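Local coordinates for glycerol dehydrogenase (Bacillus coagulans, PDB 6CSJ), which probably oxidises glycerol and related polyols with NAD as cofactor, and in this double mutant has acquired D-lactate dehydrogenase activity, at residues 156-161 with 224-229; 103-108 with 139-144; 261-266 with 319-324; 3-8 with 196-201. The protein carries 2 engineered substitutions. All blocks are in the same frame, centred on the assembly; numbering follows the deposited sequence.

Interaction 1: 156-161 with 224-229; sequences VIASAP and HLVTEA
The carbonyl oxygen of Ala158 is approached by two groups of the same residue. His224 ND1 donates a hydrogen bond to Ala158 O over 3.0 Å, with an N-H...O angle of 148°, and the CA-H of His224 points at the same oxygen, with CA 3.3 Å from Ala158 O. The stronger bond is well aligned for both groups, since the oxygen lies in the plane of the imidazole and the donor lies in the plane of the carbonyl. CG stands anti to the carbonyl carbon of His224 (chi1 -52°), which swings the ring, and with it ND1, to the oxygen that the CA-H already faces. Having its proton on ND1, the ring presents that edge to the chain turning away from the helix, and its CE1 comes within 4.2 Å of Pro161 CA.

Beside this polar pairing lies a small apolar one. Ala158 CB meets the CG2 branch of Val226 at 3.5 Å, and the buried methyl thus sits against a partly exposed valine that also touches Glu231 of the following helix. Within segment 156-161, Ser159 OG reaches back to Val156 O at 2.9 Å, an oxygen that also accepts from Ser159 N.

The contact links the short helix after strand 149-153 to the connection between helices 197-221 and 228-248. Here His224, with positive phi, is the C-prime residue of a Schellman motif closing helix 197-221, and Thr227 is the N-cap of the helix that follows: a helix-to-helix turn whose reversing residue lends its side chain to a neighbouring element.

Interaction 2: 103-108 with 139-144; sequences VGYYNN and EYLMLP
Tyr105 and Tyr106 of helix 94-106 meet Leu141, Leu143 and Pro144, where the second strand of a two-stranded antiparallel hairpin (127-131 with 137-142) runs out. The contact therefore joins a helix flanking the parallel sheet of the N-terminal alpha/beta domain, the part that in this family carries the Rossmann-like fold, to the hairpin that projects from it. No hydrogen bond crosses between the two segments.

The apolar contacts centre on Tyr105. Its CG is anti to the backbone N (chi1 171°), an orientation that carries the ring out from the helix toward the hairpin. There the side chains of Tyr105 and Pro144 cross at about a right angle, with Pro144 CD 3.5 Å from Tyr105 CD1 and Pro144 CG close to the neighbouring ring carbon. Nearer the backbone, one methyl of Leu143, CD2, rests against Tyr105 CB at 3.8 Å. Leu141 approaches the helix between the two tyrosines: its CD1 lies 4.3 Å from Tyr105 CE2, while its CD2 comes head-on to the end of Tyr106, 3.7 Å from the hydroxyl oxygen OH.

The polar interactions run to other parts of the chain. Tyr106 OH is hydrogen-bonded to Lys70 NZ, the same amine that forms a salt bridge with Glu139 OE2, so one lysine from helix 70-82 ties the two segments together indirectly. The helix itself ends in a Schellman motif at Asn108, whose phi is positive.

The last kind is aromatic and local to the helix: Tyr105 CD2 sits over the centre of the Tyr106 ring, 4.0 Å above its plane.

Interaction 3: 261-266 with 319-324; sequences TVLEET and EEKLRK
In the all-helical C-terminal domain, the loop joining helices 252-259 and 271-285 sets Val262 and Leu263 against the first turns of helix 319-329. No hydrogen bond crosses the contact, which is mostly a meeting of aliphatic carbons, and consecutive loop residues take different places along the helix. Val262 points its CG1 branch, anti to its own backbone N (chi1 169°), at the helix surface, where it lies 3.8 Å from Lys324 CB and 3.9 Å from the carbonyl oxygen of Lys321. Leu263 works with both of its methyls: CD2 touches Lys321 CB at 3.7 Å, while CD1 meets Leu322 CD2 at 4.1 Å. Both lysines thus contribute the first carbon of their side chains.

Replacing Val262 by an alanine would probably leave Lys324 CB without its partner and open a gap between the loop and the helix.

Here an interhelical loop of the helical domain packs on a helix that is itself covered from another direction. Leu322 also meets Tyr349 and Val353 of helix 345-365, and Val262 and Leu263 continue onto Val325 one turn further along. The loop is folded back by a 3-10 turn, in which Thr266 N bonds to Leu263 O at 3.0 Å.

Charges stay at the margin. Lys321 NZ lies 5.1 Å from Glu264 OE1, too far for a salt bridge, though the opposite charges may favour the loop's approach. Within the helix, Arg323 NH2 bridges to Glu319 OE2 at 3.3 Å; this guanidinium also pairs with Asp346 and makes a cation-pi contact with Tyr349.

Interaction 4: 3-8 with 196-201; sequences KIITSP and TEAAIA
Thr196, the N-cap of helix 197-221, is where the extended N-terminal segment 3-8 packs onto the helical part of the enzyme, and its two branches divide the work. The tight part of the contact lies around Ile5. Its CG1 stands anti to the backbone N (chi1 -176°) and sends CD1 along the first turn of the helix, 3.8 Å from Ala198 CB and 4.2 Å from Ala199 CB. Ile5 CB meanwhile lies across Thr196 OG1, and Ile243 and Ser247 of helix 228-248 also touch the isoleucine. That hydroxyl oxygen has a fixed duty, accepting from Ala199 N at 3.1 Å, with an N-H...O angle of 153°.

Toward Lys3 the contact loosens. The methyl CG2 of Thr196 meets Lys3 CB at 3.9 Å, but beyond that carbon the exposed lysine chain leads away from the helix.

With an alanine in place of Thr196, Ala199 N would probably be left without its capping acceptor, and Lys3 CB would lose the methyl it rests on.

Backbone joins backbone through water 1: it donates to Ile4 O at 2.7 Å and accepts from Thr196 N at 2.9 Å.

Interactions 1, 2 and 4 are surface contacts, whereas interaction 3 is partly buried and lies farthest from the centre of the chain. Their chemistry follows their place. Interaction 1 has the sole direct hydrogen bond across any of the pairs, interaction 4 substitutes a bridging water, and interactions 2 and 3 rely on apolar packing. Interactions 1 and 4 share an element: helix 197-221 starts in one and ends beside the other, their centres 28 Å apart. Both also join the N-terminal part of the chain to the helical part. Interaction 2 stays within the former and interaction 3 within the latter. Interactions 2 and 4 approach most closely, nearest atoms about 7 Å apart.

Interaction 1: 156-161 with 224-229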
# COMPACT_ATOMS: atom_id res chain seq x y z
N VAL A 156 -8.20 -11.97 10.96
CA VAL A 156 -6.96 -11.45 11.54
C VAL A 156 -6.84 -9.95 11.29
O VAL A 156 -6.53 -9.20 12.22
CB VAL A 156 -5.72 -12.20 11.02
CG1 VAL A 156 -4.43 -11.51 11.46
CG2 VAL A 156 -5.74 -13.65 11.48
N ILE A 157 -7.13 -9.51 10.06
CA ILE A 157 -7.02 -8.09 9.68
C ILE A 157 -7.94 -7.18 10.49
O ILE A 157 -7.54 -6.08 10.89
CB ILE A 157 -7.25 -7.89 8.16
CG1 ILE A 157 -6.09 -8.50 7.36
CG2 ILE A 157 -7.40 -6.40 7.79
CD1 ILE A 157 -6.44 -8.86 5.94
N ALA A 158 -9.16 -7.65 10.75
CA ALA A 158 -10.12 -6.87 11.53
C ALA A 158 -9.68 -6.65 12.99
O ALA A 158 -10.13 -5.70 13.62
CB ALA A 158 -11.50 -7.52 11.48
N SER A 159 -8.80 -7.51 13.53
CA SER A 159 -8.26 -7.31 14.89
C SER A 159 -7.27 -6.12 15.00
O SER A 159 -6.99 -5.66 16.11
CB SER A 159 -7.61 -8.58 15.44
OG SER A 159 -6.25 -8.68 15.05
N ALA A 160 -6.75 -5.63 13.87
CA ALA A 160 -5.90 -4.42 13.86
C ALA A 160 -6.69 -3.15 14.21
O ALA A 160 -7.89 -3.12 14.02
CB ALA A 160 -5.23 -4.26 12.50
N PRO A 161 -6.02 -2.11 14.73
CA PRO A 161 -6.72 -0.83 14.96
C PRO A 161 -7.33 -0.25 13.67
O PRO A 161 -6.70 -0.33 12.62
CB PRO A 161 -5.61 0.10 15.48
CG PRO A 161 -4.55 -0.79 16.01
CD PRO A 161 -4.62 -2.08 15.22
N HIS A 224 -13.68 -4.12 15.66
CA HIS A 224 -12.95 -5.30 15.23
C HIS A 224 -13.84 -6.40 14.65
O HIS A 224 -13.56 -7.58 14.82
CB HIS A 224 -12.03 -5.79 16.36
CG HIS A 224 -11.14 -4.72 16.90
ND1 HIS A 224 -10.10 -4.17 16.18
CD2 HIS A 224 -11.18 -4.04 18.08
CE1 HIS A 224 -9.52 -3.22 16.89
NE2 HIS A 224 -10.15 -3.13 18.05
N LEU A 225 -14.87 -6.00 13.92
CA LEU A 225 -15.84 -6.92 13.34
C LEU A 225 -15.75 -6.91 11.82
O LEU A 225 -15.41 -5.90 11.22
CB LEU A 225 -17.26 -6.51 13.75
CG LEU A 225 -17.48 -6.37 15.26
CD1 LEU A 225 -18.79 -5.63 15.55
CD2 LEU A 225 -17.44 -7.73 15.96
N VAL A 226 -16.07 -8.05 11.22
CA VAL A 226 -16.04 -8.22 9.77
C VAL A 226 -17.46 -8.28 9.23
O VAL A 226 -18.21 -9.22 9.51
CB VAL A 226 -15.32 -9.53 9.38
CG1 VAL A 226 -15.27 -9.68 7.85
CG2 VAL A 226 -13.93 -9.57 10.01
N THR A 227 -17.83 -7.26 8.45
CA THR A 227 -19.03 -7.28 7.60
C THR A 227 -18.60 -7.34 6.14
O THR A 227 -17.43 -7.16 5.82
CB THR A 227 -19.88 -6.02 7.81
OG1 THR A 227 -19.13 -4.87 7.39
CG2 THR A 227 -20.27 -5.87 9.29
N GLU A 228 -19.57 -7.53 5.24
CA GLU A 228 -19.29 -7.51 3.80
C GLU A 228 -18.72 -6.16 3.31
O GLU A 228 -17.98 -6.11 2.31
CB GLU A 228 -20.54 -7.93 3.03
CG GLU A 228 -20.46 -7.86 1.50
CD GLU A 228 -19.40 -8.77 0.89
OE1 GLU A 228 -18.87 -9.66 1.56
OE2 GLU A 228 -19.09 -8.59 -0.29
N ALA A 229 -19.03 -5.07 4.01
CA ALA A 229 -18.43 -3.77 3.72
C ALA A 229 -16.93 -3.81 3.99
O ALA A 229 -16.15 -3.27 3.21
CB ALA A 229 -19.08 -2.67 4.53

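Interaction 2: 103-108 with 139-144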
# COMPACT_ATOMS: atom_id res chain seq x y z
N VAL A 103 13.42 -12.70 -0.44
CA VAL A 103 13.89 -14.08 -0.24
C VAL A 103 13.47 -14.99 -1.40
O VAL A 103 14.26 -15.80 -1.86
CB VAL A 103 13.44 -14.67 1.12
CG1 VAL A 103 13.68 -16.17 1.21
CG2 VAL A 103 14.17 -13.98 2.26
N GLY A 104 12.23 -14.85 -1.87
CA GLY A 104 11.75 -15.65 -2.99
C GLY A 104 12.49 -15.34 -4.28
O GLY A 104 12.77 -16.24 -5.07
N TYR A 105 12.80 -14.06 -4.47
CA TYR A 105 13.59 -13.60 -5.62
C TYR A 105 15.02 -14.17 -5.60
O TYR A 105 15.44 -14.80 -6.57
CB TYR A 105 13.61 -12.06 -5.66
CG TYR A 105 14.57 -11.48 -6.68
CD1 TYR A 105 14.46 -11.83 -8.04
CD2 TYR A 105 15.56 -10.58 -6.30
CE1 TYR A 105 15.34 -11.32 -8.97
CE2 TYR A 105 16.45 -10.07 -7.23
CZ TYR A 105 16.34 -10.44 -8.56
OH TYR A 105 17.21 -9.93 -9.49
N TYR A 106 15.73 -13.96 -4.50
CA TYR A 106 17.13 -14.44 -4.37
C TYR A 106 17.26 -15.98 -4.42
O TYR A 106 18.12 -16.48 -5.14
CB TYR A 106 17.82 -13.85 -3.12
CG TYR A 106 18.09 -12.35 -3.22
CD1 TYR A 106 18.91 -11.82 -4.22
CD2 TYR A 106 17.51 -11.45 -2.32
CE1 TYR A 106 19.14 -10.45 -4.32
CE2 TYR A 106 17.74 -10.08 -2.41
CZ TYR A 106 18.55 -9.59 -3.42
OH TYR A 106 18.78 -8.24 -3.51
N ASN A 107 16.40 -16.71 -3.70
CA ASN A 107 16.41 -18.19 -3.74
C ASN A 107 15.64 -18.77 -4.93
O ASN A 107 15.60 -19.99 -5.09
CB ASN A 107 15.84 -18.79 -2.44
CG ASN A 107 16.75 -18.58 -1.24
OD1 ASN A 107 17.69 -17.80 -1.29
ND2 ASN A 107 16.44 -19.27 -0.14
N ASN A 108 15.02 -17.93 -5.76
CA ASN A 108 14.25 -18.37 -6.93
C ASN A 108 13.14 -19.38 -6.58
O ASN A 108 13.00 -20.43 -7.22
CB ASN A 108 15.18 -18.92 -8.02
CG ASN A 108 14.47 -19.11 -9.35
OD1 ASN A 108 13.77 -18.21 -9.83
ND2 ASN A 108 14.63 -20.29 -9.94
N GLU A 139 17.26 1.20 -0.72
CA GLU A 139 16.88 1.13 -2.14
C GLU A 139 15.51 0.51 -2.43
O GLU A 139 14.94 -0.19 -1.59
CB GLU A 139 17.95 0.38 -2.94
CG GLU A 139 18.22 -1.05 -2.46
CD GLU A 139 18.88 -1.93 -3.48
OE1 GLU A 139 18.57 -1.77 -4.66
OE2 GLU A 139 19.69 -2.83 -3.15
N TYR A 140 15.01 0.78 -3.63
CA TYR A 140 13.85 0.10 -4.19
C TYR A 140 14.32 -1.11 -4.98
O TYR A 140 14.95 -0.96 -6.01
CB TYR A 140 13.04 1.04 -5.11
CG TYR A 140 12.37 2.18 -4.37
CD1 TYR A 140 11.44 1.93 -3.37
CD2 TYR A 140 12.66 3.52 -4.67
CE1 TYR A 140 10.82 2.96 -2.67
CE2 TYR A 140 12.05 4.56 -3.98
CZ TYR A 140 11.13 4.27 -2.98
OH TYR A 140 10.51 5.26 -2.27
N LEU A 141 13.99 -2.31 -4.51
CA LEU A 141 14.30 -3.55 -5.23
C LEU A 141 13.08 -3.93 -6.09
O LEU A 141 12.06 -4.36 -5.57
CB LEU A 141 14.66 -4.65 -4.24
CG LEU A 141 14.98 -6.05 -4.80
CD1 LEU A 141 16.12 -6.02 -5.80
CD2 LEU A 141 15.25 -7.05 -3.67
N MET A 142 13.23 -3.76 -7.41
CA MET A 142 12.21 -4.09 -8.40
C MET A 142 12.29 -5.58 -8.65
O MET A 142 13.35 -6.08 -8.98
CB MET A 142 12.43 -3.37 -9.74
CG MET A 142 12.76 -1.89 -9.67
SD MET A 142 11.43 -0.86 -9.04
CE MET A 142 12.19 0.76 -9.19
N LEU A 143 11.18 -6.29 -8.50
CA LEU A 143 11.16 -7.74 -8.67
C LEU A 143 10.69 -8.08 -10.06
O LEU A 143 9.92 -7.33 -10.64
CB LEU A 143 10.27 -8.38 -7.61
CG LEU A 143 10.68 -8.02 -6.19
CD1 LEU A 143 9.63 -8.51 -5.22
CD2 LEU A 143 12.05 -8.60 -5.86
N PRO A 144 11.17 -9.21 -10.63
CA PRO A 144 10.69 -9.63 -11.95
C PRO A 144 9.21 -10.02 -11.99
O PRO A 144 8.57 -9.89 -13.04
CB PRO A 144 11.54 -10.88 -12.26
CG PRO A 144 12.68 -10.84 -11.32
CD PRO A 144 12.22 -10.11 -10.10

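Interaction 3: 261-266 with 319-324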
# COMPACT_ATOMS: atom_id res chain seq x y z
N THR A 261 8.04 14.18 3.55
CA THR A 261 9.08 13.67 4.48
C THR A 261 9.95 14.81 5.06
O THR A 261 10.44 14.71 6.17
CB THR A 261 9.99 12.62 3.82
OG1 THR A 261 10.72 11.96 4.84
CG2 THR A 261 10.97 13.28 2.87
N VAL A 262 10.12 15.88 4.28
CA VAL A 262 10.78 17.13 4.72
C VAL A 262 10.16 17.70 6.00
O VAL A 262 10.88 18.24 6.83
CB VAL A 262 10.70 18.20 3.60
CG1 VAL A 262 11.13 19.58 4.11
CG2 VAL A 262 11.54 17.80 2.39
N LEU A 263 8.84 17.62 6.13
CA LEU A 263 8.15 18.06 7.35
C LEU A 263 8.19 16.96 8.42
O LEU A 263 7.45 15.97 8.34
CB LEU A 263 6.71 18.47 7.02
CG LEU A 263 6.55 19.59 6.01
CD1 LEU A 263 5.09 19.83 5.68
CD2 LEU A 263 7.17 20.90 6.53
N GLU A 264 9.05 17.15 9.41
CA GLU A 264 9.30 16.18 10.49
C GLU A 264 8.04 15.83 11.30
O GLU A 264 7.84 14.67 11.66
CB GLU A 264 10.41 16.71 11.44
CG GLU A 264 10.20 18.12 11.97
CD GLU A 264 11.50 18.92 12.12
OE1 GLU A 264 12.38 18.91 11.23
OE2 GLU A 264 11.61 19.57 13.16
N GLU A 265 7.19 16.83 11.55
CA GLU A 265 5.89 16.61 12.21
C GLU A 265 4.97 15.57 11.52
O GLU A 265 4.09 15.02 12.18
CB GLU A 265 5.08 17.92 12.34
CG GLU A 265 5.81 19.16 12.78
CD GLU A 265 6.10 20.14 11.64
OE1 GLU A 265 6.97 19.85 10.77
OE2 GLU A 265 5.48 21.20 11.63
N THR A 266 5.16 15.31 10.22
CA THR A 266 4.33 14.35 9.49
C THR A 266 4.83 12.91 9.53
O THR A 266 4.14 12.02 9.01
CB THR A 266 4.15 14.74 8.01
OG1 THR A 266 5.38 14.54 7.30
CG2 THR A 266 3.72 16.19 7.90
N GLU A 319 6.94 28.92 4.85
CA GLU A 319 7.20 29.01 3.41
C GLU A 319 8.45 28.25 2.98
O GLU A 319 8.42 27.52 2.00
CB GLU A 319 7.28 30.47 2.93
CG GLU A 319 7.75 30.62 1.48
CD GLU A 319 7.49 32.00 0.88
OE1 GLU A 319 7.21 32.96 1.62
OE2 GLU A 319 7.59 32.13 -0.36
N GLU A 320 9.54 28.40 3.73
CA GLU A 320 10.82 27.76 3.38
C GLU A 320 10.69 26.23 3.38
O GLU A 320 11.15 25.57 2.44
CB GLU A 320 11.92 28.21 4.34
CG GLU A 320 13.33 27.82 3.91
CD GLU A 320 14.41 28.52 4.75
OE1 GLU A 320 14.34 28.44 5.99
OE2 GLU A 320 15.33 29.15 4.17
N LYS A 321 10.04 25.69 4.40
CA LYS A 321 9.83 24.25 4.52
C LYS A 321 8.92 23.72 3.41
O LYS A 321 9.22 22.69 2.79
CB LYS A 321 9.22 23.90 5.88
CG LYS A 321 10.13 24.16 7.07
CD LYS A 321 11.16 23.06 7.30
CE LYS A 321 12.04 23.43 8.47
NZ LYS A 321 11.29 23.65 9.75
N LEU A 322 7.82 24.42 3.15
CA LEU A 322 6.87 24.01 2.11
C LEU A 322 7.45 24.10 0.70
O LEU A 322 7.10 23.28 -0.14
CB LEU A 322 5.55 24.79 2.25
CG LEU A 322 4.71 24.36 3.46
CD1 LEU A 322 3.60 25.35 3.74
CD2 LEU A 322 4.14 22.97 3.24
N ARG A 323 8.36 25.04 0.46
CA ARG A 323 9.13 25.08 -0.80
C ARG A 323 9.96 23.81 -0.97
O ARG A 323 10.03 23.25 -2.06
CB ARG A 323 10.09 26.28 -0.86
CG ARG A 323 9.44 27.64 -0.91
CD ARG A 323 9.20 28.15 -2.31
NE ARG A 323 8.26 29.27 -2.29
CZ ARG A 323 7.47 29.65 -3.30
NH1 ARG A 323 7.48 29.01 -4.47
NH2 ARG A 323 6.66 30.69 -3.13
N LYS A 324 10.61 23.37 0.12
CA LYS A 324 11.42 22.15 0.09
C LYS A 324 10.55 20.92 -0.21
O LYS A 324 10.96 20.04 -0.99
CB LYS A 324 12.20 21.95 1.39
CG LYS A 324 13.34 22.93 1.64
CD LYS A 324 13.83 22.79 3.08
CE LYS A 324 14.57 24.02 3.62
NZ LYS A 324 15.90 24.14 2.95

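Interaction 4: 3-8 with 196-201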
# COMPACT_ATOMS: atom_id res chain seq x y z
N LYS A 3 1.07 -2.16 -24.06
CA LYS A 3 0.28 -2.06 -22.81
C LYS A 3 0.59 -3.31 -21.97
O LYS A 3 0.66 -4.42 -22.51
CB LYS A 3 -1.21 -1.98 -23.09
CG LYS A 3 -1.65 -0.76 -23.93
CD LYS A 3 -2.99 -0.96 -24.65
CE LYS A 3 -3.00 -0.66 -26.18
NZ LYS A 3 -1.96 -1.55 -26.82
N ILE A 4 0.79 -3.10 -20.66
CA ILE A 4 1.07 -4.20 -19.74
C ILE A 4 0.18 -4.06 -18.50
O ILE A 4 0.01 -2.96 -17.96
CB ILE A 4 2.56 -4.25 -19.30
CG1 ILE A 4 3.49 -4.33 -20.53
CG2 ILE A 4 2.81 -5.44 -18.37
CD1 ILE A 4 4.97 -4.23 -20.20
N ILE A 5 -0.38 -5.19 -18.06
CA ILE A 5 -1.01 -5.31 -16.74
C ILE A 5 -0.36 -6.51 -16.07
O ILE A 5 -0.18 -7.56 -16.69
CB ILE A 5 -2.56 -5.42 -16.79
CG1 ILE A 5 -3.15 -5.44 -15.37
CG2 ILE A 5 -3.04 -6.64 -17.58
CD1 ILE A 5 -4.66 -5.26 -15.33
N THR A 6 0.03 -6.31 -14.81
CA THR A 6 0.66 -7.35 -14.01
C THR A 6 -0.19 -7.63 -12.78
O THR A 6 -0.96 -6.77 -12.34
CB THR A 6 2.07 -6.94 -13.55
OG1 THR A 6 1.97 -5.89 -12.60
CG2 THR A 6 2.91 -6.50 -14.73
N SER A 7 -0.02 -8.82 -12.22
CA SER A 7 -0.84 -9.27 -11.10
C SER A 7 -0.15 -10.38 -10.31
O SER A 7 0.68 -11.12 -10.87
CB SER A 7 -2.18 -9.80 -11.66
OG SER A 7 -3.01 -10.36 -10.66
N PRO A 8 -0.50 -10.51 -9.02
CA PRO A 8 -0.26 -11.79 -8.36
C PRO A 8 -0.95 -12.90 -9.13
O PRO A 8 -1.93 -12.65 -9.81
CB PRO A 8 -0.92 -11.62 -6.98
CG PRO A 8 -1.03 -10.16 -6.78
CD PRO A 8 -1.17 -9.54 -8.14
N THR A 196 -3.61 -0.33 -19.54
CA THR A 196 -4.71 -1.16 -20.06
C THR A 196 -6.07 -0.62 -19.63
O THR A 196 -6.19 0.09 -18.62
CB THR A 196 -4.61 -2.62 -19.57
OG1 THR A 196 -4.60 -2.65 -18.13
CG2 THR A 196 -3.35 -3.29 -20.11
N GLU A 197 -7.11 -1.00 -20.38
CA GLU A 197 -8.48 -0.73 -19.98
C GLU A 197 -8.84 -1.45 -18.67
O GLU A 197 -9.55 -0.88 -17.82
CB GLU A 197 -9.46 -1.13 -21.10
CG GLU A 197 -9.32 -0.31 -22.38
CD GLU A 197 -9.33 1.20 -22.14
OE1 GLU A 197 -10.19 1.70 -21.37
OE2 GLU A 197 -8.46 1.90 -22.70
N ALA A 198 -8.33 -2.67 -18.50
CA ALA A 198 -8.52 -3.42 -17.25
C ALA A 198 -8.03 -2.64 -16.02
O ALA A 198 -8.75 -2.54 -15.03
CB ALA A 198 -7.83 -4.77 -17.33
N ALA A 199 -6.83 -2.07 -16.09
CA ALA A 199 -6.25 -1.38 -14.93
C ALA A 199 -6.99 -0.10 -14.54
O ALA A 199 -7.20 0.17 -13.35
CB ALA A 199 -4.77 -1.08 -15.17
N ILE A 200 -7.39 0.69 -15.53
CA ILE A 200 -8.14 1.93 -15.26
C ILE A 200 -9.54 1.59 -14.72
O ILE A 200 -10.02 2.26 -13.80
CB ILE A 200 -8.15 2.90 -16.49
CG1 ILE A 200 -8.60 4.30 -16.10
CG2 ILE A 200 -9.02 2.40 -17.63
CD1 ILE A 200 -7.65 5.03 -15.18
N ALA A 201 -10.16 0.54 -15.24
CA ALA A 201 -11.44 0.05 -14.71
C ALA A 201 -11.35 -0.42 -13.25
O ALA A 201 -12.23 -0.11 -12.45
CB ALA A 201 -11.98 -1.07 -15.59
O HOH W 1 -2.23 -1.66 -17.31